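Local coordinates for potential RNA-dependent RNA polymerase (Human picobirnavirus, PDB 5I62), which catalyses RNA-directed synthesis of RNA from ribonucleoside triphosphates, and is thought to serve both transcription and replication of the double-stranded viral genome, at residues 264-272 with 316-324; 273-284 with 330-338. All blocks are in the same frame, centred on the assembly; numbering follows the deposited sequence.

Contact 1: 264-272 with 316-324; sequences KFDQHFNPT and GIHGMGSGS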
ATOM      1  N   LYS A 264       4.408  -2.282 -11.942  1.00 20.13           N
ATOM      2  CA  LYS A 264       5.550  -2.750 -11.163  1.00 17.78           C
ATOM      3  C   LYS A 264       6.440  -1.580 -10.728  1.00 16.55           C
ATOM      4  O   LYS A 264       7.643  -1.556 -10.980  1.00 17.32           O
ATOM      5  CB  LYS A 264       6.341  -3.782 -11.969  1.00 17.37           C
ATOM      6  CG  LYS A 264       5.572  -5.085 -12.203  1.00 25.23           C
ATOM      7  CD  LYS A 264       6.411  -6.031 -13.053  1.00 29.92           C
ATOM      8  CE  LYS A 264       6.022  -7.478 -12.856  1.00 37.60           C
ATOM      9  NZ  LYS A 264       4.564  -7.681 -12.988  1.00 45.80           N
ATOM     10  N   PHE A 265       5.814  -0.577 -10.112  1.00 18.56           N
ATOM     11  CA  PHE A 265       6.523   0.637  -9.731  1.00 18.16           C
ATOM     12  C   PHE A 265       7.685   0.327  -8.799  1.00 19.39           C
ATOM     13  O   PHE A 265       8.806   0.787  -9.024  1.00 14.74           O
ATOM     14  CB  PHE A 265       5.555   1.612  -9.066  1.00 19.04           C
ATOM     15  CG  PHE A 265       6.126   2.986  -8.826  1.00 19.52           C
ATOM     16  CD1 PHE A 265       6.828   3.653  -9.811  1.00 20.83           C
ATOM     17  CD2 PHE A 265       5.954   3.612  -7.606  1.00 20.87           C
ATOM     18  CE1 PHE A 265       7.343   4.932  -9.581  1.00 19.34           C
ATOM     19  CE2 PHE A 265       6.453   4.885  -7.379  1.00 21.54           C
ATOM     20  CZ  PHE A 265       7.154   5.541  -8.364  1.00 21.61           C
ATOM     21  N   ASP A 266       7.422  -0.440  -7.732  1.00 17.37           N
ATOM     22  CA  ASP A 266       8.472  -0.795  -6.782  1.00 19.75           C
ATOM     23  C   ASP A 266       9.670  -1.396  -7.503  1.00 14.96           C
ATOM     24  O   ASP A 266      10.825  -1.036  -7.235  1.00 15.99           O
ATOM     25  CB  ASP A 266       7.943  -1.803  -5.746  1.00 19.26           C
ATOM     26  CG  ASP A 266       6.842  -1.231  -4.856  1.00 27.93           C
ATOM     27  OD1 ASP A 266       6.486  -0.046  -4.994  1.00 23.60           O
ATOM     28  OD2 ASP A 266       6.327  -1.989  -4.004  1.00 23.79           O
ATOM     29  N   GLN A 267       9.398  -2.337  -8.407  1.00 14.49           N
ATOM     30  CA  GLN A 267      10.455  -3.065  -9.099  1.00 17.97           C
ATOM     31  C   GLN A 267      11.311  -2.137  -9.955  1.00 18.31           C
ATOM     32  O   GLN A 267      12.505  -2.389 -10.140  1.00 16.40           O
ATOM     33  CB  GLN A 267       9.850  -4.173  -9.957  1.00 15.76           C
ATOM     34  CG  GLN A 267       9.126  -5.310  -9.204  1.00 17.13           C
ATOM     35  CD  GLN A 267       7.670  -5.007  -8.873  1.00 20.14           C
ATOM     36  OE1 GLN A 267       7.282  -3.852  -8.688  1.00 19.40           O
ATOM     37  NE2 GLN A 267       6.853  -6.056  -8.816  1.00 19.52           N
ATOM     38  N   HIS A 268      10.720  -1.074 -10.489  1.00 14.89           N
ATOM     39  CA  HIS A 268      11.427  -0.161 -11.376  1.00 15.21           C
ATOM     40  C   HIS A 268      12.033   1.022 -10.640  1.00 17.37           C
ATOM     41  O   HIS A 268      12.576   1.928 -11.290  1.00 18.91           O
ATOM     42  CB  HIS A 268      10.482   0.367 -12.464  1.00 15.57           C
ATOM     43  CG  HIS A 268      10.107  -0.648 -13.499  1.00 16.82           C
ATOM     44  ND1 HIS A 268       9.098  -1.564 -13.310  1.00 18.62           N
ATOM     45  CD2 HIS A 268      10.587  -0.871 -14.747  1.00 18.87           C
ATOM     46  CE1 HIS A 268       8.989  -2.325 -14.384  1.00 21.81           C
ATOM     47  NE2 HIS A 268       9.880  -1.925 -15.271  1.00 20.97           N
ATOM     48  N   PHE A 269      11.927   1.064  -9.311  1.00 19.16           N
ATOM     49  CA  PHE A 269      12.399   2.226  -8.551  1.00 17.17           C
ATOM     50  C   PHE A 269      13.922   2.138  -8.476  1.00 19.36           C
ATOM     51  O   PHE A 269      14.512   1.673  -7.501  1.00 19.03           O
ATOM     52  CB  PHE A 269      11.737   2.277  -7.176  1.00 17.87           C
ATOM     53  CG  PHE A 269      11.678   3.651  -6.580  1.00 16.99           C
ATOM     54  CD1 PHE A 269      10.703   4.561  -6.980  1.00 17.87           C
ATOM     55  CD2 PHE A 269      12.599   4.038  -5.632  1.00 17.28           C
ATOM     56  CE1 PHE A 269      10.655   5.837  -6.433  1.00 16.92           C
ATOM     57  CE2 PHE A 269      12.567   5.323  -5.086  1.00 18.56           C
ATOM     58  CZ  PHE A 269      11.590   6.214  -5.473  1.00 16.30           C
ATOM     59  N   ASN A 270      14.561   2.640  -9.530  1.00 17.08           N
ATOM     60  CA  ASN A 270      15.949   2.355  -9.878  1.00 16.00           C
ATOM     61  C   ASN A 270      16.883   3.365  -9.203  1.00 15.11           C
ATOM     62  O   ASN A 270      16.442   4.269  -8.505  1.00 15.06           O
ATOM     63  CB  ASN A 270      16.062   2.358 -11.399  1.00 15.10           C
ATOM     64  CG  ASN A 270      15.603   3.685 -12.000  1.00 14.41           C
ATOM     65  OD1 ASN A 270      15.956   4.757 -11.511  1.00 16.61           O
ATOM     66  ND2 ASN A 270      14.805   3.605 -13.053  1.00 13.21           N
ATOM     67  N   PRO A 271      18.205   3.239  -9.400  1.00 15.02           N
ATOM     68  CA  PRO A 271      19.133   4.145  -8.705  1.00 15.48           C
ATOM     69  C   PRO A 271      18.965   5.605  -9.083  1.00 16.13           C
ATOM     70  O   PRO A 271      19.349   6.470  -8.299  1.00 14.39           O
ATOM     71  CB  PRO A 271      20.516   3.620  -9.116  1.00 17.09           C
ATOM     72  CG  PRO A 271      20.288   2.133  -9.336  1.00 18.49           C
ATOM     73  CD  PRO A 271      18.926   2.088 -10.000  1.00 16.15           C
ATOM     74  N   THR A 272      18.408   5.904 -10.257  1.00 15.68           N
ATOM     75  CA  THR A 272      18.127   7.296 -10.576  1.00 16.76           C
ATOM     76  C   THR A 272      17.015   7.827  -9.683  1.00 16.48           C
ATOM     77  O   THR A 272      17.157   8.889  -9.064  1.00 17.60           O
ATOM     78  CB  THR A 272      17.772   7.420 -12.061  1.00 17.59           C
ATOM     79  OG1 THR A 272      18.870   6.941 -12.846  1.00 19.39           O
ATOM     80  CG2 THR A 272      17.503   8.868 -12.429  1.00 18.87           C
ATOM     81  N   GLY A 316      22.540  -8.493  -4.310  1.00 16.55           N
ATOM     82  CA  GLY A 316      22.642  -7.497  -5.359  1.00 17.55           C
ATOM     83  C   GLY A 316      21.623  -6.370  -5.189  1.00 16.83           C
ATOM     84  O   GLY A 316      20.652  -6.470  -4.436  1.00 16.87           O
ATOM     85  N   ILE A 317      21.856  -5.266  -5.913  1.00 16.71           N
ATOM     86  CA  ILE A 317      20.920  -4.147  -5.817  1.00 15.46           C
ATOM     87  C   ILE A 317      19.617  -4.493  -6.534  1.00 16.91           C
ATOM     88  O   ILE A 317      19.572  -5.355  -7.423  1.00 16.45           O
ATOM     89  CB  ILE A 317      21.527  -2.837  -6.357  1.00 15.87           C
ATOM     90  CG1 ILE A 317      21.863  -2.952  -7.847  1.00 20.66           C
ATOM     91  CG2 ILE A 317      22.742  -2.430  -5.530  1.00 19.29           C
ATOM     92  CD1 ILE A 317      22.173  -1.587  -8.501  1.00 22.06           C
ATOM     93  N   HIS A 318      18.540  -3.833  -6.131  1.00 13.30           N
ATOM     94  CA  HIS A 318      17.221  -4.144  -6.664  1.00 15.82           C
ATOM     95  C   HIS A 318      16.331  -2.917  -6.489  1.00 14.49           C
ATOM     96  O   HIS A 318      16.767  -1.876  -5.988  1.00 18.31           O
ATOM     97  CB  HIS A 318      16.641  -5.394  -5.976  1.00 14.60           C
ATOM     98  CG  HIS A 318      16.705  -5.339  -4.475  1.00 14.53           C
ATOM     99  ND1 HIS A 318      15.898  -4.516  -3.719  1.00 16.33           N
ATOM    100  CD2 HIS A 318      17.482  -6.010  -3.591  1.00 14.98           C
ATOM    101  CE1 HIS A 318      16.168  -4.685  -2.437  1.00 16.65           C
ATOM    102  NE2 HIS A 318      17.129  -5.586  -2.330  1.00 15.13           N
ATOM    103  N   GLY A 319      15.081  -3.037  -6.928  1.00 17.36           N
ATOM    104  CA  GLY A 319      14.129  -1.965  -6.758  1.00 17.52           C
ATOM    105  C   GLY A 319      13.706  -1.843  -5.300  1.00 19.48           C
ATOM    106  O   GLY A 319      14.272  -2.454  -4.395  1.00 20.60           O
ATOM    107  N   MET A 320      12.671  -1.032  -5.082  1.00 20.31           N
ATOM    108  CA  MET A 320      12.160  -0.826  -3.735  1.00 17.45           C
ATOM    109  C   MET A 320      11.765  -2.149  -3.101  1.00 18.12           C
ATOM    110  O   MET A 320      10.889  -2.852  -3.606  1.00 17.75           O
ATOM    111  CB  MET A 320      10.964   0.112  -3.753  1.00 15.88           C
ATOM    112  CG  MET A 320      10.256   0.178  -2.423  1.00 17.15           C
ATOM    113  SD  MET A 320      11.299   0.943  -1.163  1.00 21.32           S
ATOM    114  CE  MET A 320      11.138   2.678  -1.665  1.00 18.05           C
ATOM    115  N   GLY A 321      12.400  -2.480  -1.976  1.00 21.41           N
ATOM    116  CA  GLY A 321      11.981  -3.653  -1.230  1.00 18.52           C
ATOM    117  C   GLY A 321      10.622  -3.389  -0.617  1.00 20.24           C
ATOM    118  O   GLY A 321      10.528  -2.750   0.432  1.00 25.66           O
ATOM    119  N   SER A 322       9.563  -3.845  -1.289  1.00 25.74           N
ATOM    120  CA  SER A 322       8.185  -3.592  -0.878  1.00 27.24           C
ATOM    121  C   SER A 322       7.937  -4.110   0.531  1.00 25.33           C
ATOM    122  O   SER A 322       7.708  -5.312   0.705  1.00 28.87           O
ATOM    123  CB  SER A 322       7.208  -4.257  -1.856  1.00 29.06           C
ATOM    124  OG  SER A 322       7.693  -4.198  -3.197  1.00 30.35           O
ATOM    125  N   GLY A 323       7.989  -3.225   1.537  1.00 26.58           N
ATOM    126  CA  GLY A 323       8.044  -3.650   2.934  1.00 24.62           C
ATOM    127  C   GLY A 323       9.008  -2.852   3.800  1.00 28.54           C
ATOM    128  O   GLY A 323       8.978  -2.946   5.033  1.00 26.73           O
ATOM    129  N   SER A 324       9.893  -2.083   3.157  1.00 23.19           N
ATOM    130  CA  SER A 324      10.717  -1.102   3.859  1.00 22.49           C
ATOM    131  C   SER A 324       9.868  -0.127   4.665  1.00 23.47           C
ATOM    132  O   SER A 324       8.719   0.153   4.323  1.00 21.70           O
ATOM    133  CB  SER A 324      11.546  -0.300   2.853  1.00 22.54           C
ATOM    134  OG  SER A 324      12.181   0.789   3.502  1.00 23.67           O
TER

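Contact 2: 273-284 with 330-338; sequences CQSVAKELLADL and DETLVHRVL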
ATOM      1  N   CYS A 273      15.917   7.073  -9.570  1.00 12.24           N
ATOM      2  CA  CYS A 273      14.843   7.439  -8.650  1.00 16.03           C
ATOM      3  C   CYS A 273      15.344   7.515  -7.213  1.00 15.79           C
ATOM      4  O   CYS A 273      14.981   8.431  -6.468  1.00 14.62           O
ATOM      5  CB  CYS A 273      13.693   6.439  -8.734  1.00 16.34           C
ATOM      6  SG  CYS A 273      12.871   6.406 -10.318  1.00 21.74           S
ATOM      7  N   GLN A 274      16.165   6.542  -6.805  1.00 15.94           N
ATOM      8  CA  GLN A 274      16.672   6.515  -5.438  1.00 16.60           C
ATOM      9  C   GLN A 274      17.468   7.779  -5.120  1.00 16.57           C
ATOM     10  O   GLN A 274      17.367   8.336  -4.019  1.00 16.43           O
ATOM     11  CB  GLN A 274      17.536   5.266  -5.232  1.00 16.02           C
ATOM     12  CG  GLN A 274      16.791   3.934  -5.345  1.00 15.70           C
ATOM     13  CD  GLN A 274      17.740   2.756  -5.667  1.00 16.98           C
ATOM     14  OE1 GLN A 274      18.899   2.747  -5.243  1.00 16.74           O
ATOM     15  NE2 GLN A 274      17.242   1.772  -6.433  1.00 14.68           N
ATOM     16  N   SER A 275      18.276   8.252  -6.075  1.00 16.38           N
ATOM     17  CA  SER A 275      19.094   9.421  -5.773  1.00 18.37           C
ATOM     18  C   SER A 275      18.237  10.667  -5.611  1.00 17.22           C
ATOM     19  O   SER A 275      18.634  11.593  -4.904  1.00 15.31           O
ATOM     20  CB  SER A 275      20.158   9.633  -6.848  1.00 20.55           C
ATOM     21  OG  SER A 275      19.522   9.947  -8.067  1.00 26.19           O
ATOM     22  N   VAL A 276      17.066  10.713  -6.260  1.00 18.04           N
ATOM     23  CA  VAL A 276      16.152  11.840  -6.069  1.00 15.50           C
ATOM     24  C   VAL A 276      15.532  11.788  -4.680  1.00 16.75           C
ATOM     25  O   VAL A 276      15.440  12.809  -3.985  1.00 15.23           O
ATOM     26  CB  VAL A 276      15.059  11.865  -7.153  1.00 17.58           C
ATOM     27  CG1 VAL A 276      14.053  12.987  -6.849  1.00 17.46           C
ATOM     28  CG2 VAL A 276      15.660  12.048  -8.529  1.00 20.04           C
ATOM     29  N   ALA A 277      15.067  10.600  -4.265  1.00 14.00           N
ATOM     30  CA  ALA A 277      14.594  10.432  -2.893  1.00 14.29           C
ATOM     31  C   ALA A 277      15.653  10.880  -1.899  1.00 16.65           C
ATOM     32  O   ALA A 277      15.348  11.570  -0.923  1.00 15.93           O
ATOM     33  CB  ALA A 277      14.207   8.974  -2.625  1.00 14.56           C
ATOM     34  N   LYS A 278      16.910  10.500  -2.135  1.00 15.31           N
ATOM     35  CA  LYS A 278      17.957  10.848  -1.184  1.00 15.19           C
ATOM     36  C   LYS A 278      18.161  12.351  -1.121  1.00 17.60           C
ATOM     37  O   LYS A 278      18.440  12.900  -0.049  1.00 17.94           O
ATOM     38  CB  LYS A 278      19.264  10.160  -1.562  1.00 18.83           C
ATOM     39  CG  LYS A 278      20.356  10.332  -0.522  1.00 19.72           C
ATOM     40  CD  LYS A 278      21.619   9.585  -0.954  1.00 25.69           C
ATOM     41  CE  LYS A 278      22.763   9.858   0.003  1.00 31.77           C
ATOM     42  NZ  LYS A 278      23.996   9.149  -0.445  1.00 30.96           N
ATOM     43  N   GLU A 279      18.043  13.030  -2.266  1.00 18.04           N
ATOM     44  CA  GLU A 279      18.218  14.478  -2.292  1.00 19.77           C
ATOM     45  C   GLU A 279      17.092  15.190  -1.547  1.00 19.24           C
ATOM     46  O   GLU A 279      17.333  16.156  -0.815  1.00 18.46           O
ATOM     47  CB  GLU A 279      18.307  14.982  -3.738  1.00 24.06           C
ATOM     48  CG  GLU A 279      18.673  16.452  -3.791  1.00 30.89           C
ATOM     49  CD  GLU A 279      18.900  16.985  -5.201  1.00 37.78           C
ATOM     50  OE1 GLU A 279      19.136  16.184  -6.130  1.00 39.16           O
ATOM     51  OE2 GLU A 279      18.852  18.224  -5.376  1.00 39.47           O
ATOM     52  N   LEU A 280      15.849  14.747  -1.748  1.00 17.02           N
ATOM     53  CA  LEU A 280      14.726  15.347  -1.032  1.00 16.71           C
ATOM     54  C   LEU A 280      14.852  15.127   0.470  1.00 18.77           C
ATOM     55  O   LEU A 280      14.585  16.033   1.271  1.00 18.66           O
ATOM     56  CB  LEU A 280      13.414  14.767  -1.543  1.00 16.92           C
ATOM     57  CG  LEU A 280      13.137  15.023  -3.023  1.00 20.77           C
ATOM     58  CD1 LEU A 280      11.873  14.275  -3.442  1.00 18.04           C
ATOM     59  CD2 LEU A 280      12.995  16.518  -3.270  1.00 17.49           C
ATOM     60  N   LEU A 281      15.217  13.903   0.869  1.00 17.56           N
ATOM     61  CA  LEU A 281      15.400  13.609   2.289  1.00 19.87           C
ATOM     62  C   LEU A 281      16.525  14.449   2.885  1.00 19.98           C
ATOM     63  O   LEU A 281      16.413  14.938   4.017  1.00 20.02           O
ATOM     64  CB  LEU A 281      15.692  12.120   2.483  1.00 17.55           C
ATOM     65  CG  LEU A 281      14.478  11.242   2.218  1.00 19.91           C
ATOM     66  CD1 LEU A 281      14.875   9.769   2.337  1.00 19.74           C
ATOM     67  CD2 LEU A 281      13.405  11.596   3.221  1.00 17.98           C
ATOM     68  N   ALA A 282      17.617  14.633   2.139  1.00 16.90           N
ATOM     69  CA  ALA A 282      18.713  15.445   2.656  1.00 20.89           C
ATOM     70  C   ALA A 282      18.274  16.893   2.856  1.00 22.10           C
ATOM     71  O   ALA A 282      18.719  17.564   3.796  1.00 21.71           O
ATOM     72  CB  ALA A 282      19.923  15.356   1.726  1.00 23.66           C
ATOM     73  N   ASP A 283      17.387  17.390   1.989  1.00 20.17           N
ATOM     74  CA  ASP A 283      16.823  18.725   2.180  1.00 21.93           C
ATOM     75  C   ASP A 283      15.978  18.793   3.447  1.00 23.81           C
ATOM     76  O   ASP A 283      16.069  19.754   4.219  1.00 24.06           O
ATOM     77  CB  ASP A 283      15.978  19.120   0.963  1.00 22.34           C
ATOM     78  CG  ASP A 283      15.534  20.578   1.014  1.00 27.30           C
ATOM     79  OD1 ASP A 283      16.385  21.459   0.805  1.00 29.14           O
ATOM     80  OD2 ASP A 283      14.345  20.844   1.292  1.00 26.11           O
ATOM     81  N   LEU A 284      15.138  17.781   3.667  1.00 19.70           N
ATOM     82  CA  LEU A 284      14.215  17.780   4.800  1.00 22.74           C
ATOM     83  C   LEU A 284      14.930  17.589   6.134  1.00 20.77           C
ATOM     84  O   LEU A 284      14.437  18.045   7.173  1.00 19.44           O
ATOM     85  CB  LEU A 284      13.170  16.680   4.614  1.00 19.31           C
ATOM     86  CG  LEU A 284      12.111  16.915   3.525  1.00 23.40           C
ATOM     87  CD1 LEU A 284      11.372  15.619   3.178  1.00 21.51           C
ATOM     88  CD2 LEU A 284      11.121  17.938   4.009  1.00 23.54           C
ATOM     89  N   ASP A 330       9.627   7.208   0.220  1.00 13.75           N
ATOM     90  CA  ASP A 330      10.557   7.453  -0.883  1.00 15.29           C
ATOM     91  C   ASP A 330       9.806   7.594  -2.200  1.00 15.58           C
ATOM     92  O   ASP A 330      10.095   8.482  -3.008  1.00 18.55           O
ATOM     93  CB  ASP A 330      11.578   6.313  -1.013  1.00 15.91           C
ATOM     94  CG  ASP A 330      12.679   6.360   0.041  1.00 18.25           C
ATOM     95  OD1 ASP A 330      12.572   7.122   1.017  1.00 18.62           O
ATOM     96  OD2 ASP A 330      13.677   5.616  -0.130  1.00 19.73           O
ATOM     97  N   GLU A 331       8.862   6.687  -2.438  1.00 16.68           N
ATOM     98  CA  GLU A 331       8.127   6.662  -3.692  1.00 15.77           C
ATOM     99  C   GLU A 331       7.244   7.890  -3.844  1.00 17.80           C
ATOM    100  O   GLU A 331       7.180   8.481  -4.923  1.00 16.40           O
ATOM    101  CB  GLU A 331       7.292   5.394  -3.768  1.00 17.46           C
ATOM    102  CG  GLU A 331       8.139   4.156  -3.937  1.00 18.18           C
ATOM    103  CD  GLU A 331       7.308   2.930  -4.211  1.00 25.04           C
ATOM    104  OE1 GLU A 331       6.071   2.983  -4.018  1.00 22.98           O
ATOM    105  OE2 GLU A 331       7.906   1.911  -4.622  1.00 25.14           O
ATOM    106  N   THR A 332       6.555   8.283  -2.769  1.00 15.94           N
ATOM    107  CA  THR A 332       5.638   9.422  -2.836  1.00 19.32           C
ATOM    108  C   THR A 332       6.390  10.724  -3.088  1.00 17.51           C
ATOM    109  O   THR A 332       5.954  11.575  -3.881  1.00 17.05           O
ATOM    110  CB  THR A 332       4.826   9.502  -1.543  1.00 17.51           C
ATOM    111  OG1 THR A 332       4.058   8.304  -1.401  1.00 19.20           O
ATOM    112  CG2 THR A 332       3.885  10.705  -1.554  1.00 17.99           C
ATOM    113  N   LEU A 333       7.523  10.900  -2.413  1.00 17.33           N
ATOM    114  CA  LEU A 333       8.351  12.082  -2.623  1.00 18.69           C
ATOM    115  C   LEU A 333       8.815  12.169  -4.075  1.00 19.20           C
ATOM    116  O   LEU A 333       8.739  13.230  -4.705  1.00 16.09           O
ATOM    117  CB  LEU A 333       9.551  12.039  -1.681  1.00 16.66           C
ATOM    118  CG  LEU A 333       9.336  12.260  -0.185  1.00 22.47           C
ATOM    119  CD1 LEU A 333      10.674  12.055   0.517  1.00 21.31           C
ATOM    120  CD2 LEU A 333       8.792  13.657   0.075  1.00 24.79           C
ATOM    121  N   VAL A 334       9.305  11.052  -4.621  1.00 16.20           N
ATOM    122  CA  VAL A 334       9.811  11.058  -5.988  1.00 16.33           C
ATOM    123  C   VAL A 334       8.669  11.187  -6.990  1.00 16.74           C
ATOM    124  O   VAL A 334       8.803  11.864  -8.020  1.00 15.84           O
ATOM    125  CB  VAL A 334      10.672   9.811  -6.258  1.00 18.81           C
ATOM    126  CG1 VAL A 334      11.044   9.723  -7.765  1.00 15.72           C
ATOM    127  CG2 VAL A 334      11.932   9.842  -5.402  1.00 15.87           C
ATOM    128  N   HIS A 335       7.536  10.545  -6.714  1.00 14.25           N
ATOM    129  CA  HIS A 335       6.362  10.687  -7.579  1.00 15.11           C
ATOM    130  C   HIS A 335       5.948  12.155  -7.705  1.00 18.10           C
ATOM    131  O   HIS A 335       5.578  12.621  -8.795  1.00 16.00           O
ATOM    132  CB  HIS A 335       5.227   9.827  -7.016  1.00 14.25           C
ATOM    133  CG  HIS A 335       4.099   9.576  -7.963  1.00 15.27           C
ATOM    134  ND1 HIS A 335       3.241   8.509  -7.814  1.00 17.40           N
ATOM    135  CD2 HIS A 335       3.659  10.264  -9.044  1.00 14.98           C
ATOM    136  CE1 HIS A 335       2.337   8.534  -8.778  1.00 17.64           C
ATOM    137  NE2 HIS A 335       2.566   9.591  -9.536  1.00 17.94           N
ATOM    138  N   ARG A 336       6.040  12.913  -6.607  1.00 15.98           N
ATOM    139  CA  ARG A 336       5.687  14.324  -6.668  1.00 17.91           C
ATOM    140  C   ARG A 336       6.649  15.084  -7.585  1.00 17.76           C
ATOM    141  O   ARG A 336       6.217  15.945  -8.358  1.00 15.10           O
ATOM    142  CB  ARG A 336       5.654  14.934  -5.270  1.00 19.31           C
ATOM    143  CG  ARG A 336       5.222  16.423  -5.253  1.00 16.37           C
ATOM    144  CD  ARG A 336       3.828  16.622  -5.860  1.00 20.65           C
ATOM    145  NE  ARG A 336       3.174  17.827  -5.340  1.00 19.57           N
ATOM    146  CZ  ARG A 336       1.876  18.085  -5.462  1.00 20.18           C
ATOM    147  NH1 ARG A 336       1.084  17.231  -6.101  1.00 16.10           N
ATOM    148  NH2 ARG A 336       1.369  19.186  -4.927  1.00 17.33           N
ATOM    149  N   VAL A 337       7.946  14.745  -7.547  1.00 14.64           N
ATOM    150  CA  VAL A 337       8.904  15.316  -8.503  1.00 16.92           C
ATOM    151  C   VAL A 337       8.499  15.003  -9.942  1.00 17.15           C
ATOM    152  O   VAL A 337       8.574  15.866 -10.829  1.00 17.07           O
ATOM    153  CB  VAL A 337      10.329  14.817  -8.203  1.00 19.45           C
ATOM    154  CG1 VAL A 337      11.315  15.368  -9.243  1.00 14.97           C
ATOM    155  CG2 VAL A 337      10.749  15.236  -6.789  1.00 14.85           C
ATOM    156  N   LEU A 338       8.100  13.753 -10.201  1.00 13.98           N
ATOM    157  CA  LEU A 338       7.654  13.366 -11.537  1.00 16.15           C
ATOM    158  C   LEU A 338       6.512  14.260 -12.025  1.00 14.09           C
ATOM    159  O   LEU A 338       6.475  14.668 -13.192  1.00 14.01           O
ATOM    160  CB  LEU A 338       7.219  11.895 -11.535  1.00 16.55           C
ATOM    161  CG  LEU A 338       8.277  10.795 -11.445  1.00 16.39           C
ATOM    162  CD1 LEU A 338       7.588   9.428 -11.316  1.00 17.16           C
ATOM    163  CD2 LEU A 338       9.189  10.826 -12.674  1.00 17.32           C
TER

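Contact 1: 264-272 with 316-324
Asp266 and Ser322 join two sequence motifs of the polymerase palm: the Asp-x4-Asp signature of motif A ends at Asp266, and Ser322 belongs to the glycine-rich loop of motif B. With CG of Asp266 anti to its carbonyl carbon (chi1 -65°), the carboxylate reaches the serine. Ser322 OG donates to Asp266 OD2 over 2.7 Å, meeting the oxygen on its anti side, 18° out of the carboxylate plane. Tyr95 OH gives the same serine hydroxyl a second polar partner. The backbone of the aspartate is engaged as well. Met320 N donates to Asp266 O at 2.8 Å, bent to 135° at the hydrogen, while Phe269 N reaches this oxygen from the opposite face of the carbonyl plane. Gly319 CA adds a CH···O contact to Asp266 O at 3.5 Å. Beside these polar links, Phe269 CB packs on Met320 CB at 4.1 Å.

A histidine in each segment also bonds to a backbone carbonyl of its own segment. His268 ND1 donates to Lys264 O, which lies in the plane of the imidazole, and His268 NE2 pairs with Lys101. On the motif B side, His318 NE2 is engaged by Ile304 O, and His318 ND1 donates to Gly319 O at 2.7 Å, lying in the plane of that carbonyl.

Contact 2: 273-284 with 330-338
Val334 packs against Ala277 where helices 273-284 and 330-338 cross nearly at right angles. The axes approach to 8.9 Å at a crossing angle of 98°. One methyl does most of the work: with CG1 anti to the backbone N (chi1 172°), Val334 directs CG2 onto the other helix, where it sits 3.4 Å from Ala277 N and 3.7 Å from Ala277 CB. The small alanine permits this close fit, its CB touching the valine methyl and, at another side, the carboxylate carbon of Asp330.

Farther along, the side chains of Leu280 and Val337 run antiparallel alongside each other, with Leu280 CD1 3.7 Å from Val337 CG2. The same leucine methyl rests against the backbone of the partner helix, 3.5 Å from Leu333 O. Val276 approaches Val337 obliquely, its CG1 4.0 Å from Val337 CG2.

Leu281 forks between two neighbours and lies roughly perpendicular to both. Its CD2 touches Leu333 CD1 at 3.9 Å, whereas its CD1 lies 3.7 Å from Asp330 OD1. That buried carboxylate has its polar partners elsewhere: Tyr218 OH bonds to OD1, while Lys301 forms a salt bridge to OD2, which Tyr302 OH also meets. Phe225 of helix 208-228 packs on Leu333 and Leu284, extending the apolar layer.

This crossing of the helix that follows motif A with the motif B helix belongs to the core of the palm domain in RNA-dependent RNA polymerases.

In the fold
Contacts 1 and 2, with centres 13 Å apart, continue one another along motifs A and B: the loops meet first and the helices next. Phe269 bridges the two contacts, as its CZ packs 3.6 Å from Val334 CG2 and its carbonyl O lies 2.9 Å from Gln274 NE2, probably a hydrogen bond. Motif C, the Gly-Asp-Asp turn between strands 355-357 and 360-363, adjoins both: Phe265 touches Asp359, and His335 ND1 bonds to Gly358 O. The pairing of 264-272 with 316-324 is therefore placed beside the expected catalytic centre, where the corresponding motif A aspartate of related polymerases helps recognise the nucleotide ribose. The pairing of 273-284 with 330-338 is buried apolar packing between the helices that follow.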